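Local atomic coordinates of apoptosis regulator Bcl-2 homolog (Murid herpesvirus 4, PDB entry 4MI8), a protein that inhibits apoptosis and starvation-induced autophagy of the host cell, binding host BECN1, BAK1 and BAX and so supporting viral latency and chronic infection. Residues V103-G107 with S108-D112; K24-L28 with D29-S33. All blocks are in the same frame, centred on the assembly; numbering follows the deposited sequence.

How the contacts relate
From the N terminus, contact 2 comes first: residues 24-33 form the connection from helix 8-23 to helix 33-56, folded around a single 3-10 turn. Helices 33-56, 68-81 and 86-103 follow before contact 1, where residues 103-112 lead from the end of helix 86-103 into helix 111-126. Each contact closes within its own linker, so the two are in series, neither nesting nor crossing. Their centres are about 17 Å apart, yet the linkers touch, V25 CG1 lying 3.3 Å from S108 C. Each also carries one cysteine assigned to an interchain disulfide, C30 in contact 2 and C105 in contact 1.

Contact 1: V103-G107 with S108-D112; sequences VLCPG and SWTED
L104 and D112 face each other across a loop that turns back on itself, their CA atoms 7.2 Å apart, with G107 at the bend in a left-handed backbone conformation (phi 42°). The nonpolar closure is made by the two methyls of L104: CD2 lies 3.9 Å from D112 CB, while CD1 comes 3.9 Å from D112 C. The leucine thus touches the base of the aspartate and its backbone, and the two side chains run obliquely to one another.

Next to the bend, S108 OG donates to P106 O at 2.6 Å, two residues back along the chain. The hydroxyl meets the carbonyl at a C=O...O angle of 146° and stands somewhat off its plane, so one short bond ties the serine to the peptide unit preceding G107.

T110 occupies the N-cap position of helix 111-126. With chi1 at 73°, OG1 sits between the backbone N and the carbonyl carbon, from where it accepts a weak bond from D112 N (3.3 Å); it is also hydrogen-bonded to H113 ND1. The methyl CG2 is thereby directed to C105, but its 3.1 Å separation from C105 SG is shorter than a normal methyl-sulfur contact, so the approach is doubtful as evidence of packing. C105 is assigned to an interchain disulfide with C30 of another chain.

In this all-helical Bcl-2-type fold the loop joins three neighbours to helix 111-126. L104 rests on V99 of helix 86-103 and, together with D112, on W68 at the start of helix 68-81, whereas the side chain of W109, with its CB pointing away from 103-107, packs on T16, L19 and K20 of helix 8-23.

Contact 2: K24-L28 with D29-S33; sequences KVEEL and DCVDS
E27 O accepts from C30 N at 2.6 Å, with an N-H...O angle of 151°, the shorter of two bonds spanning three residues. The other runs from V31 N to L28 O, 3.2 Å long and similarly straight at 152°. In both, the donor stands well above the carbonyl plane. V31 N also makes a weak, longer bond to E27 O, so that oxygen is shared by two amides.

Two successive i to i+3 bonds define a short 3-10 turn. It lies in the linker between a Schellman motif at K24, which ends helix 8-23, and the N-cap D32, whose OD1 accepts from V35 N to begin helix 33-56.

V31 places CG2 beside its own backbone N (chi1 -164° for CG1), bringing that methyl 3.3 Å from E27 O and 3.5 Å from L28 O. E26, extended beyond CG, crosses V31 at about a right angle; its OE1 stays 4.2 Å from V31 CG2, a loose contact. The 3.1 Å approach of C30 SG to E27 CB is doubtful. Outward, L28 and V31 both pack on L36 of helix 33-56.

Contact 1: V103-G107 with S108-D112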
# COMPACT_ATOMS: atom_id res chain seq x y z
N VAL A 103 11.97 2.08 -5.97
CA VAL A 103 12.60 0.90 -6.47
C VAL A 103 12.40 0.78 -7.97
O VAL A 103 13.36 0.88 -8.70
CB VAL A 103 12.11 -0.32 -5.73
CG1 VAL A 103 12.64 -1.57 -6.36
CG2 VAL A 103 12.53 -0.22 -4.29
N LEU A 104 11.15 0.62 -8.42
CA LEU A 104 10.79 0.58 -9.82
C LEU A 104 11.21 1.83 -10.59
O LEU A 104 11.30 2.93 -10.08
CB LEU A 104 9.29 0.35 -10.00
CG LEU A 104 8.69 -0.88 -9.33
CD1 LEU A 104 7.31 -1.17 -9.91
CD2 LEU A 104 9.59 -2.09 -9.49
N CYS A 105 11.42 1.64 -11.87
CA CYS A 105 11.71 2.68 -12.81
C CYS A 105 10.62 3.77 -12.75
O CYS A 105 9.41 3.48 -12.81
CB CYS A 105 11.75 1.96 -14.14
SG CYS A 105 10.83 0.41 -13.83
N PRO A 106 11.04 5.04 -12.65
CA PRO A 106 10.12 6.15 -12.38
C PRO A 106 9.27 6.58 -13.59
O PRO A 106 9.61 6.25 -14.73
CB PRO A 106 11.06 7.28 -11.94
CG PRO A 106 12.44 6.90 -12.46
CD PRO A 106 12.35 5.55 -13.11
N GLY A 107 8.18 7.32 -13.33
CA GLY A 107 7.24 7.83 -14.33
C GLY A 107 6.86 6.85 -15.43
O GLY A 107 6.53 7.27 -16.52
N SER A 108 6.92 5.55 -15.15
CA SER A 108 6.63 4.55 -16.17
C SER A 108 5.78 3.39 -15.67
O SER A 108 5.89 2.99 -14.51
CB SER A 108 7.93 4.03 -16.78
OG SER A 108 8.87 5.08 -16.97
N TRP A 109 4.95 2.85 -16.55
CA TRP A 109 4.14 1.68 -16.25
C TRP A 109 4.79 0.46 -16.82
O TRP A 109 4.30 -0.11 -17.82
CB TRP A 109 2.73 1.85 -16.80
CG TRP A 109 1.72 0.92 -16.18
CD1 TRP A 109 0.85 0.05 -16.83
CD2 TRP A 109 1.45 0.73 -14.74
NE1 TRP A 109 0.08 -0.64 -15.92
CE2 TRP A 109 0.39 -0.28 -14.66
CE3 TRP A 109 1.96 1.27 -13.57
CZ2 TRP A 109 -0.12 -0.71 -13.45
CZ3 TRP A 109 1.43 0.83 -12.35
CH2 TRP A 109 0.42 -0.13 -12.30
N THR A 110 5.89 0.05 -16.21
CA THR A 110 6.69 -1.08 -16.70
C THR A 110 6.02 -2.36 -16.33
O THR A 110 5.02 -2.35 -15.59
CB THR A 110 8.11 -1.10 -16.10
OG1 THR A 110 8.01 -1.50 -14.74
CG2 THR A 110 8.74 0.30 -16.15
N GLU A 111 6.62 -3.45 -16.79
CA GLU A 111 6.10 -4.78 -16.57
C GLU A 111 6.19 -5.21 -15.12
O GLU A 111 5.38 -6.02 -14.70
CB GLU A 111 6.86 -5.78 -17.44
CG GLU A 111 6.87 -5.41 -18.93
CD GLU A 111 5.48 -5.52 -19.60
OE1 GLU A 111 4.94 -6.66 -19.64
OE2 GLU A 111 4.93 -4.49 -20.11
N ASP A 112 7.19 -4.71 -14.40
CA ASP A 112 7.33 -4.90 -12.96
C ASP A 112 6.26 -4.17 -12.16
O ASP A 112 5.82 -4.69 -11.13
CB ASP A 112 8.66 -4.38 -12.46
CG ASP A 112 9.79 -5.33 -12.72
OD1 ASP A 112 9.51 -6.49 -13.10
OD2 ASP A 112 10.95 -4.90 -12.54

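Contact 2: K24-L28 with D29-S33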
# COMPACT_ATOMS: atom_id res chain seq x y z
N LYS A 24 2.96 8.00 -11.46
CA LYS A 24 2.83 9.12 -12.40
C LYS A 24 2.68 8.61 -13.84
O LYS A 24 3.34 9.12 -14.73
CB LYS A 24 4.03 10.07 -12.31
CG LYS A 24 4.17 10.75 -10.96
CD LYS A 24 5.63 11.10 -10.76
CE LYS A 24 5.86 12.35 -9.89
NZ LYS A 24 6.18 13.58 -10.69
N VAL A 25 1.83 7.60 -14.05
CA VAL A 25 1.45 7.14 -15.37
C VAL A 25 -0.08 7.18 -15.58
O VAL A 25 -0.67 6.36 -16.33
CB VAL A 25 2.04 5.76 -15.72
CG1 VAL A 25 3.54 5.84 -15.69
CG2 VAL A 25 1.54 4.67 -14.79
N GLU A 26 -0.74 8.13 -14.94
CA GLU A 26 -2.14 8.42 -15.24
C GLU A 26 -2.44 9.87 -14.87
O GLU A 26 -2.36 10.24 -13.69
CB GLU A 26 -3.09 7.47 -14.50
CG GLU A 26 -4.26 7.03 -15.37
CD GLU A 26 -5.08 5.87 -14.77
OE1 GLU A 26 -4.96 5.63 -13.54
OE2 GLU A 26 -5.86 5.19 -15.52
N GLU A 27 -2.78 10.67 -15.89
CA GLU A 27 -3.30 12.04 -15.74
C GLU A 27 -4.54 12.08 -14.87
O GLU A 27 -5.47 11.25 -15.01
CB GLU A 27 -3.67 12.64 -17.09
CG GLU A 27 -3.04 13.97 -17.41
CD GLU A 27 -1.60 13.81 -17.87
OE1 GLU A 27 -0.88 12.93 -17.30
OE2 GLU A 27 -1.20 14.57 -18.80
N LEU A 28 -4.55 13.06 -13.97
CA LEU A 28 -5.61 13.19 -12.96
C LEU A 28 -6.96 13.27 -13.69
O LEU A 28 -7.92 12.58 -13.34
CB LEU A 28 -5.34 14.44 -12.09
CG LEU A 28 -4.08 14.43 -11.22
CD1 LEU A 28 -4.10 15.60 -10.24
CD2 LEU A 28 -3.94 13.10 -10.46
N ASP A 29 -6.98 14.10 -14.73
CA ASP A 29 -8.01 14.08 -15.75
C ASP A 29 -8.53 12.75 -16.19
O ASP A 29 -9.73 12.61 -16.42
CB ASP A 29 -7.51 14.77 -17.01
CG ASP A 29 -8.14 16.08 -17.18
OD1 ASP A 29 -8.63 16.60 -16.15
OD2 ASP A 29 -8.19 16.60 -18.31
N CYS A 30 -7.64 11.77 -16.32
CA CYS A 30 -7.96 10.57 -17.07
C CYS A 30 -8.63 9.59 -16.15
O CYS A 30 -9.25 8.63 -16.61
CB CYS A 30 -6.68 9.95 -17.67
SG CYS A 30 -5.76 11.12 -18.73
N VAL A 31 -8.51 9.82 -14.84
CA VAL A 31 -9.09 8.90 -13.87
C VAL A 31 -10.58 9.21 -13.67
O VAL A 31 -10.96 10.37 -13.64
CB VAL A 31 -8.36 9.06 -12.51
CG1 VAL A 31 -8.63 7.88 -11.61
CG2 VAL A 31 -6.86 9.28 -12.71
N ASP A 32 -11.42 8.20 -13.51
CA ASP A 32 -12.76 8.43 -13.04
C ASP A 32 -12.73 9.23 -11.70
O ASP A 32 -12.03 8.84 -10.75
CB ASP A 32 -13.45 7.08 -12.87
CG ASP A 32 -14.59 7.10 -11.83
OD1 ASP A 32 -14.73 8.09 -11.06
OD2 ASP A 32 -15.35 6.13 -11.72
N SER A 33 -13.50 10.33 -11.61
CA SER A 33 -13.56 11.18 -10.38
C SER A 33 -13.59 10.48 -9.04
O SER A 33 -12.78 10.74 -8.19
CB SER A 33 -14.77 12.10 -10.46
OG SER A 33 -14.32 13.26 -11.07